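Local coordinates for protein D-glyceraldehyde dehydrogenase (NADP(+)) (PDB 5IZD) that oxidises D-glyceraldehyde to (R)-glycerate with NADP(+) and water, serving the non-phosphorylated Entner-Doudoroff pathway of Thermoplasma acidophilum as a homotetramer, at residues A[17-22]-A[31-36]; A[73-78]-A[103-108]; A[128-133]-A[474-479]; A[430-435]-A[445-450]. All blocks are in the same frame, centred on the assembly; numbering follows the deposited sequence.

Interaction 1 (A[17-22]-A[31-36]); sequences GKTVDK and IGRFEA
V20 and F34 form an antiparallel hydrogen-bonded pair at the middle of the hairpin made by strands 19-23 and 30-35. V20 N lies 3.0 Å from F34 O, and F34 N returns the bond to V20 O. Toward the open end, A36 N donates to K18 O at 2.9 Å. At the other end K22 N reaches G32 O and I31 N reaches K22 O, so that I31 and G32 both face K22, a classic beta bulge. Between the bonded pairs, T19 CA and R33 CA approach F34 O and V20 O as CA-H...O contacts.

The side chains divide over two faces. On that of D21 and R33 the two chains run alongside each other, D21 OD1 touching R33 CG at 3.4 Å; the charged ends stay beyond salt-bridge range, D21 OD1 being 4.4 Å from R33 NH1, and the guanidinium instead bridges to D2. On the other face V20 CB sits over the F34 ring, 3.8 Å from its centroid and 23° off the normal, a CH-pi contact. F34 meets it because CG stands between the backbone N and carbonyl carbon (chi1 58°), which folds the ring across to V20. K22 NZ leaves the hairpin for D176 O and E89 O.

The chemistry implies a hairpin held by its backbone, whose V20/F34 face looks to the NADP side: F34 touches S175, which probably contributes to binding NADP(+).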
loop_
_atom_site.group_PDB
_atom_site.type_symbol
_atom_site.label_atom_id
_atom_site.label_comp_id
_atom_site.label_asym_id
_atom_site.label_seq_id
_atom_site.Cartn_x
_atom_site.Cartn_y
_atom_site.Cartn_z
ATOM N N GLY A 17 -19.085 -21.451 -41.440
ATOM C CA GLY A 17 -20.150 -22.306 -40.927
ATOM C C GLY A 17 -19.816 -23.619 -40.227
ATOM O O GLY A 17 -20.724 -24.347 -39.865
ATOM N N LYS A 18 -18.536 -23.931 -40.003
ATOM C CA LYS A 18 -18.151 -25.208 -39.399
ATOM C C LYS A 18 -18.403 -25.238 -37.900
ATOM O O LYS A 18 -18.369 -24.185 -37.218
ATOM C CB LYS A 18 -16.691 -25.554 -39.723
ATOM C CG LYS A 18 -16.508 -26.199 -41.102
ATOM C CD LYS A 18 -15.101 -25.993 -41.662
ATOM C CE LYS A 18 -15.051 -26.387 -43.148
ATOM N NZ LYS A 18 -13.661 -26.095 -43.652
ATOM N N THR A 19 -18.675 -26.445 -37.401
ATOM C CA THR A 19 -18.900 -26.689 -35.970
ATOM C C THR A 19 -18.165 -27.928 -35.457
ATOM O O THR A 19 -17.768 -28.760 -36.246
ATOM C CB THR A 19 -20.389 -26.905 -35.679
ATOM O OG1 THR A 19 -20.824 -28.063 -36.369
ATOM C CG2 THR A 19 -21.206 -25.717 -36.149
ATOM N N VAL A 20 -18.051 -28.050 -34.135
ATOM C CA VAL A 20 -17.347 -29.132 -33.476
ATOM C C VAL A 20 -18.274 -29.764 -32.432
ATOM O O VAL A 20 -19.015 -29.051 -31.737
ATOM C CB VAL A 20 -16.111 -28.573 -32.748
ATOM C CG1 VAL A 20 -15.287 -29.679 -32.102
ATOM C CG2 VAL A 20 -15.240 -27.750 -33.701
ATOM N N ASP A 21 -18.251 -31.098 -32.337
ATOM C CA ASP A 21 -19.079 -31.782 -31.359
ATOM C C ASP A 21 -18.546 -31.674 -29.924
ATOM O O ASP A 21 -17.359 -31.735 -29.693
ATOM C CB ASP A 21 -19.215 -33.279 -31.718
ATOM C CG ASP A 21 -19.975 -33.506 -32.993
ATOM O OD1 ASP A 21 -20.757 -32.604 -33.384
ATOM O OD2 ASP A 21 -19.826 -34.602 -33.595
ATOM N N LYS A 22 -19.475 -31.583 -28.983
ATOM C CA LYS A 22 -19.211 -31.719 -27.542
ATOM C C LYS A 22 -19.783 -33.052 -27.049
ATOM O O LYS A 22 -20.976 -33.333 -27.266
ATOM C CB LYS A 22 -19.876 -30.562 -26.794
ATOM C CG LYS A 22 -20.162 -30.788 -25.309
ATOM C CD LYS A 22 -18.903 -30.908 -24.541
ATOM C CE LYS A 22 -19.232 -31.236 -23.096
ATOM N NZ LYS A 22 -17.996 -31.737 -22.396
ATOM N N ILE A 31 -23.630 -34.365 -27.119
ATOM C CA ILE A 31 -24.749 -33.633 -26.499
ATOM C C ILE A 31 -24.911 -32.164 -26.951
ATOM O O ILE A 31 -25.821 -31.467 -26.509
ATOM C CB ILE A 31 -24.683 -33.675 -24.926
ATOM C CG1 ILE A 31 -23.432 -32.950 -24.425
ATOM C CG2 ILE A 31 -24.885 -35.118 -24.401
ATOM C CD1 ILE A 31 -23.385 -32.689 -22.917
ATOM N N GLY A 32 -24.015 -31.663 -27.798
ATOM C CA GLY A 32 -24.048 -30.272 -28.226
ATOM C C GLY A 32 -23.010 -30.011 -29.293
ATOM O O GLY A 32 -22.286 -30.918 -29.690
ATOM N N ARG A 33 -22.945 -28.766 -29.749
ATOM C CA ARG A 33 -21.983 -28.324 -30.743
ATOM C C ARG A 33 -21.639 -26.884 -30.465
ATOM O O ARG A 33 -22.396 -26.159 -29.837
ATOM C CB ARG A 33 -22.572 -28.406 -32.168
ATOM C CG ARG A 33 -22.477 -29.775 -32.827
ATOM C CD ARG A 33 -23.564 -29.974 -33.902
ATOM N NE ARG A 33 -24.875 -29.798 -33.264
ATOM C CZ ARG A 33 -25.491 -30.695 -32.476
ATOM N NH1 ARG A 33 -24.998 -31.935 -32.265
ATOM N NH2 ARG A 33 -26.655 -30.369 -31.910
ATOM N N PHE A 34 -20.496 -26.471 -30.969
ATOM C CA PHE A 34 -20.114 -25.071 -30.940
ATOM C C PHE A 34 -19.515 -24.650 -32.261
ATOM O O PHE A 34 -19.016 -25.483 -33.025
ATOM C CB PHE A 34 -19.155 -24.794 -29.772
ATOM C CG PHE A 34 -17.890 -25.612 -29.769
ATOM C CD1 PHE A 34 -17.838 -26.875 -29.166
ATOM C CD2 PHE A 34 -16.721 -25.107 -30.325
ATOM C CE1 PHE A 34 -16.627 -27.608 -29.119
ATOM C CE2 PHE A 34 -15.505 -25.825 -30.255
ATOM C CZ PHE A 34 -15.455 -27.060 -29.641
ATOM N N GLU A 35 -19.566 -23.356 -32.516
ATOM C CA GLU A 35 -18.989 -22.822 -33.754
ATOM C C GLU A 35 -17.444 -22.870 -33.758
ATOM O O GLU A 35 -16.784 -22.571 -32.737
ATOM C CB GLU A 35 -19.495 -21.397 -33.998
ATOM C CG GLU A 35 -21.010 -21.322 -34.096
ATOM C CD GLU A 35 -21.526 -21.950 -35.398
ATOM O OE1 GLU A 35 -20.993 -21.575 -36.486
ATOM O OE2 GLU A 35 -22.422 -22.809 -35.322
ATOM N N ALA A 36 -16.879 -23.309 -34.883
ATOM C CA ALA A 36 -15.410 -23.218 -35.104
ATOM C C ALA A 36 -14.998 -21.872 -35.671
ATOM O O ALA A 36 -14.977 -21.684 -36.860
ATOM C CB ALA A 36 -14.918 -24.356 -36.005
#

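Interaction 2 (A[73-78]-A[103-108]); sequences ELIEKN and GVIDQI
I105 meets E76 across two antiparallel helices, 39-77 and 94-112, whose short segments run 9.9 Å apart at 163°. From CB, which is directed at the other helix, the chain of I105 divides. CG2, anti to the backbone N, takes the branch to the glutamate's end and touches E76 OE2 at 3.6 Å. CG1 passes I75 CG2 at 4.2 Å, the two side chains sliding past one another in opposite directions. The tip, CD1, lies 4.0 Å from E76 CA and also meets E76 CG. Deeper in, I75 CD1 meets I108 CD1 at 3.8 Å. Replacing I105 with an alanine, which ends at CB, would probably open a gap beside I75 CG2 and leave the aliphatic stem of E76 without its apolar neighbour. No hydrogen bond crosses between the segments. Around this apolar seam, I75 also packs on W183 and K187 of helix 178-190, while V104 and I108 rest on A156 of helix 153-164.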
loop_
_atom_site.group_PDB
_atom_site.type_symbol
_atom_site.label_atom_id
_atom_site.label_comp_id
_atom_site.label_asym_id
_atom_site.label_seq_id
_atom_site.Cartn_x
_atom_site.Cartn_y
_atom_site.Cartn_z
ATOM N N GLU A 73 -26.170 -10.230 -10.222
ATOM C CA GLU A 73 -27.572 -10.445 -9.813
ATOM C C GLU A 73 -28.357 -11.358 -10.794
ATOM O O GLU A 73 -29.142 -12.174 -10.336
ATOM C CB GLU A 73 -28.337 -9.144 -9.663
ATOM C CG GLU A 73 -27.782 -8.210 -8.579
ATOM C CD GLU A 73 -28.183 -6.742 -8.815
ATOM O OE1 GLU A 73 -29.364 -6.449 -9.158
ATOM O OE2 GLU A 73 -27.322 -5.878 -8.670
ATOM N N LEU A 74 -28.152 -11.182 -12.101
ATOM C CA LEU A 74 -28.816 -12.020 -13.136
ATOM C C LEU A 74 -28.354 -13.453 -13.073
ATOM O O LEU A 74 -29.145 -14.330 -13.161
ATOM C CB LEU A 74 -28.593 -11.474 -14.544
ATOM C CG LEU A 74 -29.281 -10.149 -14.850
ATOM C CD1 LEU A 74 -28.902 -9.723 -16.250
ATOM C CD2 LEU A 74 -30.791 -10.279 -14.750
ATOM N N ILE A 75 -27.062 -13.672 -12.827
ATOM C CA ILE A 75 -26.491 -15.002 -12.657
ATOM C C ILE A 75 -27.141 -15.640 -11.446
ATOM O O ILE A 75 -27.651 -16.753 -11.525
ATOM C CB ILE A 75 -24.940 -14.949 -12.583
ATOM C CG1 ILE A 75 -24.382 -14.589 -13.960
ATOM C CG2 ILE A 75 -24.359 -16.271 -12.120
ATOM C CD1 ILE A 75 -22.866 -14.419 -14.040
ATOM N N GLU A 76 -27.205 -14.903 -10.354
ATOM C CA GLU A 76 -27.799 -15.391 -9.092
ATOM C C GLU A 76 -29.272 -15.814 -9.232
ATOM O O GLU A 76 -29.672 -16.873 -8.768
ATOM C CB GLU A 76 -27.735 -14.258 -8.094
ATOM C CG GLU A 76 -27.693 -14.602 -6.625
ATOM C CD GLU A 76 -27.043 -13.456 -5.846
ATOM O OE1 GLU A 76 -27.176 -12.223 -6.212
ATOM O OE2 GLU A 76 -26.395 -13.817 -4.856
ATOM N N LYS A 77 -30.058 -14.955 -9.876
ATOM C CA LYS A 77 -31.477 -15.191 -10.102
ATOM C C LYS A 77 -31.724 -16.488 -10.902
ATOM O O LYS A 77 -32.672 -17.202 -10.645
ATOM C CB LYS A 77 -32.098 -13.988 -10.854
ATOM N N ASN A 78 -30.831 -16.786 -11.839
ATOM C CA ASN A 78 -30.981 -17.894 -12.782
ATOM C C ASN A 78 -29.942 -18.981 -12.605
ATOM O O ASN A 78 -29.689 -19.739 -13.545
ATOM C CB ASN A 78 -30.823 -17.300 -14.161
ATOM C CG ASN A 78 -31.914 -16.326 -14.492
ATOM O OD1 ASN A 78 -32.985 -16.750 -14.853
ATOM N ND2 ASN A 78 -31.646 -15.018 -14.372
ATOM N N GLY A 103 -19.128 -19.719 -6.177
ATOM C CA GLY A 103 -17.859 -19.100 -6.435
ATOM C C GLY A 103 -17.858 -18.101 -7.544
ATOM O O GLY A 103 -17.129 -17.153 -7.502
ATOM N N VAL A 104 -18.685 -18.319 -8.545
ATOM C CA VAL A 104 -18.786 -17.400 -9.641
ATOM C C VAL A 104 -19.351 -16.098 -9.072
ATOM O O VAL A 104 -18.887 -15.054 -9.382
ATOM C CB VAL A 104 -19.695 -17.958 -10.785
ATOM C CG1 VAL A 104 -20.235 -16.870 -11.669
ATOM C CG2 VAL A 104 -18.977 -18.974 -11.645
ATOM N N ILE A 105 -20.370 -16.228 -8.251
ATOM C CA ILE A 105 -21.115 -15.128 -7.630
ATOM C C ILE A 105 -20.212 -14.412 -6.633
ATOM O O ILE A 105 -20.074 -13.199 -6.743
ATOM C CB ILE A 105 -22.438 -15.614 -6.953
ATOM C CG1 ILE A 105 -23.453 -16.080 -8.025
ATOM C CG2 ILE A 105 -23.058 -14.540 -6.045
ATOM C CD1 ILE A 105 -24.495 -17.068 -7.514
ATOM N N ASP A 106 -19.511 -15.126 -5.785
ATOM C CA ASP A 106 -18.571 -14.507 -4.873
ATOM C C ASP A 106 -17.429 -13.755 -5.566
ATOM O O ASP A 106 -17.039 -12.730 -5.112
ATOM C CB ASP A 106 -17.976 -15.528 -3.920
ATOM C CG ASP A 106 -16.988 -14.901 -2.897
ATOM O OD1 ASP A 106 -17.422 -14.255 -1.979
ATOM O OD2 ASP A 106 -15.780 -15.061 -3.014
ATOM N N GLN A 107 -16.928 -14.261 -6.672
ATOM C CA GLN A 107 -15.794 -13.678 -7.313
ATOM C C GLN A 107 -16.168 -12.414 -8.043
ATOM O O GLN A 107 -15.447 -11.419 -8.018
ATOM C CB GLN A 107 -15.156 -14.648 -8.300
ATOM C CG GLN A 107 -14.260 -15.689 -7.678
ATOM C CD GLN A 107 -13.669 -16.558 -8.777
ATOM O OE1 GLN A 107 -12.511 -16.379 -9.161
ATOM N NE2 GLN A 107 -14.497 -17.426 -9.365
ATOM N N ILE A 108 -17.282 -12.487 -8.767
ATOM C CA ILE A 108 -17.753 -11.322 -9.472
ATOM C C ILE A 108 -18.038 -10.166 -8.468
ATOM O O ILE A 108 -17.674 -9.015 -8.728
ATOM C CB ILE A 108 -18.977 -11.630 -10.318
ATOM C CG1 ILE A 108 -18.580 -12.496 -11.525
ATOM C CG2 ILE A 108 -19.574 -10.327 -10.818
ATOM C CD1 ILE A 108 -19.783 -13.109 -12.240
#

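Interaction 3 (A[128-133]-A[474-479]); sequences SHRKIF and YVDYSG
An antiparallel strand pair, 130-133 with 474-476, joins the long strand 130-145 to the C-terminal strand 468-476 in the protruding arm through which aldehyde dehydrogenase subunits associate. K131 and V475 exchange backbone bonds in both directions, V475 N to K131 O being 3.0 Å; beyond the paired strands Y477 N donates to H129 O at 2.8 Å.

On the face bearing R130, I132, Y474 and D476, R130 grips D476 side-on: R130 NE is 2.7 Å and NH2 3.1 Å from the single atom D476 OD2, approached on its anti side. The guanidinium and carboxylate planes stand 75° apart. D476 OD1 is held by S478 N, closing an Asx turn, and by S478 OG. A leucine replacing D476 would probably leave R130 without its countercharge and deprive the Asx turn of its acceptor. Further along the same side of the sheet, I132 CG1 lies over one face of the Y474 ring.

From the opposite face K131 NZ donates to Y477 OH at 3.1 Å, and also bridges to E426 of the second subunit. Y474 OH is bonded to A442 N of the third subunit, with a strand of which Y474 and V475 form a parallel pairing that continues the sheet. Y477 adopts chi1 50°, turning its ring back across the backbone, and H129 O lies 3.2 Å above the ring plane, over its centre.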
loop_
_atom_site.group_PDB
_atom_site.type_symbol
_atom_site.label_atom_id
_atom_site.label_comp_id
_atom_site.label_asym_id
_atom_site.label_seq_id
_atom_site.Cartn_x
_atom_site.Cartn_y
_atom_site.Cartn_z
ATOM N N SER A 128 11.982 20.677 -5.726
ATOM C CA SER A 128 10.745 21.059 -5.043
ATOM C C SER A 128 9.644 21.453 -6.004
ATOM O O SER A 128 8.515 21.484 -5.594
ATOM C CB SER A 128 10.970 22.256 -4.118
ATOM O OG SER A 128 11.230 23.397 -4.888
ATOM N N HIS A 129 9.949 21.819 -7.245
ATOM C CA HIS A 129 8.890 22.131 -8.206
ATOM C C HIS A 129 8.722 21.061 -9.296
ATOM O O HIS A 129 8.408 21.385 -10.435
ATOM C CB HIS A 129 9.121 23.519 -8.800
ATOM C CG HIS A 129 8.738 24.620 -7.873
ATOM N ND1 HIS A 129 9.433 24.873 -6.714
ATOM C CD2 HIS A 129 7.708 25.497 -7.896
ATOM C CE1 HIS A 129 8.884 25.898 -6.082
ATOM N NE2 HIS A 129 7.826 26.284 -6.774
ATOM N N ARG A 130 8.961 19.813 -8.898
ATOM C CA ARG A 130 8.779 18.638 -9.714
ATOM C C ARG A 130 8.034 17.567 -8.907
ATOM O O ARG A 130 8.296 17.391 -7.706
ATOM C CB ARG A 130 10.124 18.077 -10.148
ATOM C CG ARG A 130 10.709 18.810 -11.337
ATOM C CD ARG A 130 12.131 18.354 -11.619
ATOM N NE ARG A 130 12.677 19.103 -12.735
ATOM C CZ ARG A 130 13.786 18.805 -13.394
ATOM N NH1 ARG A 130 14.550 17.783 -13.035
ATOM N NH2 ARG A 130 14.166 19.583 -14.392
ATOM N N LYS A 131 7.137 16.871 -9.576
ATOM C CA LYS A 131 6.464 15.676 -9.020
ATOM C C LYS A 131 6.443 14.584 -10.082
ATOM O O LYS A 131 6.571 14.854 -11.280
ATOM C CB LYS A 131 5.019 15.980 -8.544
ATOM C CG LYS A 131 4.917 16.984 -7.370
ATOM C CD LYS A 131 5.495 16.400 -6.074
ATOM C CE LYS A 131 5.495 17.330 -4.872
ATOM N NZ LYS A 131 6.470 18.459 -5.004
ATOM N N ILE A 132 6.269 13.351 -9.634
ATOM C CA ILE A 132 6.103 12.208 -10.526
ATOM C C ILE A 132 4.730 11.564 -10.234
ATOM O O ILE A 132 4.489 11.073 -9.148
ATOM C CB ILE A 132 7.277 11.243 -10.357
ATOM C CG1 ILE A 132 8.577 11.951 -10.701
ATOM C CG2 ILE A 132 7.100 10.008 -11.268
ATOM C CD1 ILE A 132 9.799 11.129 -10.347
ATOM N N PHE A 133 3.824 11.632 -11.194
ATOM C CA PHE A 133 2.484 11.092 -11.029
ATOM C C PHE A 133 2.487 9.680 -11.600
ATOM O O PHE A 133 2.869 9.442 -12.767
ATOM C CB PHE A 133 1.458 11.994 -11.700
ATOM C CG PHE A 133 1.416 13.362 -11.126
ATOM C CD1 PHE A 133 0.752 13.606 -9.941
ATOM C CD2 PHE A 133 2.160 14.404 -11.688
ATOM C CE1 PHE A 133 0.787 14.870 -9.350
ATOM C CE2 PHE A 133 2.145 15.673 -11.136
ATOM C CZ PHE A 133 1.456 15.905 -9.952
ATOM N N TYR A 474 6.209 12.931 -15.365
ATOM C CA TYR A 474 7.214 13.712 -14.675
ATOM C C TYR A 474 6.864 15.139 -15.040
ATOM O O TYR A 474 6.870 15.490 -16.222
ATOM C CB TYR A 474 8.601 13.373 -15.219
ATOM C CG TYR A 474 9.242 12.071 -14.729
ATOM C CD1 TYR A 474 8.800 10.833 -15.166
ATOM C CD2 TYR A 474 10.326 12.111 -13.830
ATOM C CE1 TYR A 474 9.371 9.656 -14.727
ATOM C CE2 TYR A 474 10.955 10.942 -13.404
ATOM C CZ TYR A 474 10.451 9.710 -13.839
ATOM O OH TYR A 474 11.109 8.600 -13.407
ATOM N N VAL A 475 6.524 15.974 -14.073
ATOM C CA VAL A 475 6.145 17.335 -14.408
ATOM C C VAL A 475 7.097 18.291 -13.710
ATOM O O VAL A 475 7.363 18.108 -12.537
ATOM C CB VAL A 475 4.702 17.663 -13.970
ATOM C CG1 VAL A 475 4.370 19.106 -14.353
ATOM C CG2 VAL A 475 3.678 16.751 -14.653
ATOM N N ASP A 476 7.582 19.298 -14.448
ATOM C CA ASP A 476 8.337 20.426 -13.883
ATOM C C ASP A 476 7.459 21.666 -13.962
ATOM O O ASP A 476 7.148 22.145 -15.010
ATOM C CB ASP A 476 9.638 20.629 -14.652
ATOM C CG ASP A 476 10.580 21.696 -14.003
ATOM O OD1 ASP A 476 10.119 22.823 -13.721
ATOM O OD2 ASP A 476 11.781 21.419 -13.803
ATOM N N TYR A 477 7.119 22.224 -12.823
ATOM C CA TYR A 477 6.327 23.441 -12.754
ATOM C C TYR A 477 7.047 24.611 -12.044
ATOM O O TYR A 477 6.423 25.515 -11.489
ATOM C CB TYR A 477 5.029 23.153 -12.054
ATOM C CG TYR A 477 5.142 22.435 -10.741
ATOM C CD1 TYR A 477 5.140 21.043 -10.706
ATOM C CD2 TYR A 477 5.209 23.142 -9.511
ATOM C CE1 TYR A 477 5.233 20.360 -9.508
ATOM C CE2 TYR A 477 5.278 22.467 -8.305
ATOM C CZ TYR A 477 5.273 21.069 -8.320
ATOM O OH TYR A 477 5.315 20.326 -7.170
ATOM N N SER A 478 8.366 24.617 -12.092
ATOM C CA SER A 478 9.144 25.757 -11.592
ATOM C C SER A 478 8.800 27.055 -12.331
ATOM O O SER A 478 8.919 28.110 -11.711
ATOM C CB SER A 478 10.647 25.469 -11.696
ATOM O OG SER A 478 11.061 25.480 -13.044
ATOM N N GLY A 479 8.436 26.960 -13.623
ATOM C CA GLY A 479 8.280 28.098 -14.527
ATOM C C GLY A 479 9.581 28.890 -14.827
ATOM O O GLY A 479 9.523 30.000 -15.323
#

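Interaction 4 (A[430-435]-A[445-450]); sequences FGELYV and GYHTGF
E432, G431 and F450 give up the largest areas where strand 432-435, the edge strand, within this chain, of the seven-stranded mixed sheet that also holds strand 410-414, meets the returning segment 445-450 near the active site. E432 extends beyond CG (chi2 178°), carrying its carboxylate to the ring of H447. There H447 ND1 donates to E432 OE1 in a short His-carboxylate hydrogen bond of 2.5 Å. The bond is straight at 164° and lies close to the imidazole plane, yet it meets OE1 from above the carboxylate plane; the two flat groups are turned 51° apart. The other oxygen, E432 OE2, accepts from Y434 OH at 2.9 Å, so both oxygens have a donor, which probably limits rotation of the carboxylate. H447 NE2 makes a weak hydrogen bond to E247, the predicted proton acceptor, so H447 is probably a second-shell residue of that site, and E432 backs it from behind.

G431 CA is 3.8 Å from G449 CA and makes a CA-H...O contact with T448 O. With no side chain on G431 or G449, the two backbones come directly together; a CB on G431 would clash with T448 O. N472 of the third subunit bonds to G431 O, and the same subunit continues the sheet with a strand parallel to 432-435. F450 turns its ring edge to the 430-431 peptide: F450 CD1 is 3.6 Å from G431 N, and CE1 is 3.4 Å from F430 O.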
loop_
_atom_site.group_PDB
_atom_site.type_symbol
_atom_site.label_atom_id
_atom_site.label_comp_id
_atom_site.label_asym_id
_atom_site.label_seq_id
_atom_site.Cartn_x
_atom_site.Cartn_y
_atom_site.Cartn_z
ATOM N N PHE A 430 6.241 -23.127 -2.202
ATOM C CA PHE A 430 5.018 -23.302 -3.011
ATOM C C PHE A 430 4.212 -22.032 -2.850
ATOM O O PHE A 430 4.339 -21.349 -1.828
ATOM C CB PHE A 430 4.218 -24.526 -2.563
ATOM C CG PHE A 430 4.747 -25.784 -3.147
ATOM C CD1 PHE A 430 5.946 -26.323 -2.687
ATOM C CD2 PHE A 430 4.105 -26.390 -4.218
ATOM C CE1 PHE A 430 6.503 -27.448 -3.274
ATOM C CE2 PHE A 430 4.650 -27.516 -4.817
ATOM C CZ PHE A 430 5.852 -28.054 -4.337
ATOM N N GLY A 431 3.422 -21.716 -3.864
ATOM C CA GLY A 431 2.595 -20.492 -3.850
ATOM C C GLY A 431 1.485 -20.529 -2.825
ATOM O O GLY A 431 1.145 -19.476 -2.262
ATOM N N GLU A 432 0.953 -21.718 -2.545
ATOM C CA GLU A 432 -0.070 -21.885 -1.507
ATOM C C GLU A 432 0.255 -23.039 -0.569
ATOM O O GLU A 432 0.566 -24.153 -1.023
ATOM C CB GLU A 432 -1.472 -22.092 -2.106
ATOM C CG GLU A 432 -1.861 -21.016 -3.086
ATOM C CD GLU A 432 -3.211 -21.211 -3.735
ATOM O OE1 GLU A 432 -3.732 -20.162 -4.174
ATOM O OE2 GLU A 432 -3.725 -22.370 -3.913
ATOM N N LEU A 433 0.246 -22.750 0.750
ATOM C CA LEU A 433 0.379 -23.779 1.761
ATOM C C LEU A 433 -0.911 -23.785 2.595
ATOM O O LEU A 433 -1.229 -22.798 3.232
ATOM C CB LEU A 433 1.650 -23.571 2.603
ATOM C CG LEU A 433 1.861 -24.517 3.784
ATOM C CD1 LEU A 433 2.093 -25.962 3.384
ATOM C CD2 LEU A 433 3.002 -24.002 4.641
ATOM N N TYR A 434 -1.636 -24.890 2.588
ATOM C CA TYR A 434 -2.830 -25.084 3.380
ATOM C C TYR A 434 -2.452 -25.884 4.641
ATOM O O TYR A 434 -1.991 -27.041 4.599
ATOM C CB TYR A 434 -3.933 -25.809 2.545
ATOM C CG TYR A 434 -4.445 -24.993 1.370
ATOM C CD1 TYR A 434 -5.467 -24.050 1.527
ATOM C CD2 TYR A 434 -3.917 -25.176 0.082
ATOM C CE1 TYR A 434 -5.922 -23.283 0.458
ATOM C CE2 TYR A 434 -4.370 -24.424 -0.997
ATOM C CZ TYR A 434 -5.353 -23.457 -0.791
ATOM O OH TYR A 434 -5.800 -22.711 -1.869
ATOM N N VAL A 435 -2.658 -25.256 5.783
ATOM C CA VAL A 435 -2.206 -25.770 7.064
ATOM C C VAL A 435 -3.431 -26.118 7.860
ATOM O O VAL A 435 -4.168 -25.235 8.267
ATOM C CB VAL A 435 -1.406 -24.691 7.836
ATOM C CG1 VAL A 435 -0.999 -25.228 9.201
ATOM C CG2 VAL A 435 -0.189 -24.237 7.036
ATOM N N GLY A 445 -7.009 -14.205 -1.592
ATOM C CA GLY A 445 -5.672 -14.773 -1.817
ATOM C C GLY A 445 -5.031 -14.483 -3.162
ATOM O O GLY A 445 -5.709 -14.187 -4.097
ATOM N N TYR A 446 -3.721 -14.553 -3.273
ATOM C CA TYR A 446 -3.062 -14.314 -4.535
ATOM C C TYR A 446 -2.635 -15.674 -5.039
ATOM O O TYR A 446 -1.648 -16.192 -4.625
ATOM C CB TYR A 446 -1.882 -13.370 -4.390
ATOM C CG TYR A 446 -1.103 -13.061 -5.636
ATOM C CD1 TYR A 446 -1.624 -12.255 -6.616
ATOM C CD2 TYR A 446 0.167 -13.526 -5.810
ATOM C CE1 TYR A 446 -0.912 -11.957 -7.724
ATOM C CE2 TYR A 446 0.884 -13.219 -6.924
ATOM C CZ TYR A 446 0.327 -12.434 -7.873
ATOM O OH TYR A 446 1.011 -12.137 -8.975
ATOM N N HIS A 447 -3.420 -16.239 -5.937
ATOM C CA HIS A 447 -3.232 -17.576 -6.463
ATOM C C HIS A 447 -2.080 -17.561 -7.458
ATOM O O HIS A 447 -2.193 -16.959 -8.516
ATOM C CB HIS A 447 -4.516 -18.000 -7.199
ATOM C CG HIS A 447 -4.626 -19.453 -7.515
ATOM N ND1 HIS A 447 -4.590 -20.420 -6.534
ATOM C CD2 HIS A 447 -4.956 -20.103 -8.669
ATOM C CE1 HIS A 447 -4.835 -21.607 -7.076
ATOM N NE2 HIS A 447 -5.035 -21.443 -8.373
ATOM N N THR A 448 -1.003 -18.264 -7.143
ATOM C CA THR A 448 0.232 -18.148 -7.881
ATOM C C THR A 448 1.133 -19.305 -7.455
ATOM O O THR A 448 0.797 -20.107 -6.576
ATOM C CB THR A 448 0.889 -16.748 -7.550
ATOM O OG1 THR A 448 1.928 -16.436 -8.480
ATOM C CG2 THR A 448 1.452 -16.734 -6.139
ATOM N N GLY A 449 2.310 -19.379 -8.043
ATOM C CA GLY A 449 3.279 -20.356 -7.605
ATOM C C GLY A 449 4.657 -20.141 -8.118
ATOM O O GLY A 449 4.926 -19.149 -8.784
ATOM N N PHE A 450 5.516 -21.089 -7.787
ATOM C CA PHE A 450 6.939 -21.059 -8.131
ATOM C C PHE A 450 7.203 -22.006 -9.293
ATOM O O PHE A 450 6.364 -22.875 -9.614
ATOM C CB PHE A 450 7.821 -21.515 -6.920
ATOM C CG PHE A 450 7.755 -20.602 -5.736
ATOM C CD1 PHE A 450 6.657 -20.610 -4.911
ATOM C CD2 PHE A 450 8.788 -19.682 -5.480
ATOM C CE1 PHE A 450 6.571 -19.725 -3.836
ATOM C CE2 PHE A 450 8.721 -18.788 -4.406
ATOM C CZ PHE A 450 7.622 -18.838 -3.566
#

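Interaction 1 comes first along the chain, in the small sheet near the N-terminus, and its strand 30-35 leads into helix 39-77 of interaction 2, their centres 27 Å apart. Interaction 4, on the edge strand of the seven-stranded sheet, falls within the long span that separates the two segments of interaction 3. Interactions 2 and 4 come nearest, about 8 Å between closest atoms, while interactions 1 and 4 lie on opposite sides of the chain's centre. Interaction 3 stands apart in the oligomerisation arm, at least 41 Å from the other centres. Interactions 3 and 4 both touch the third subunit, so arm and active-site region share one interface.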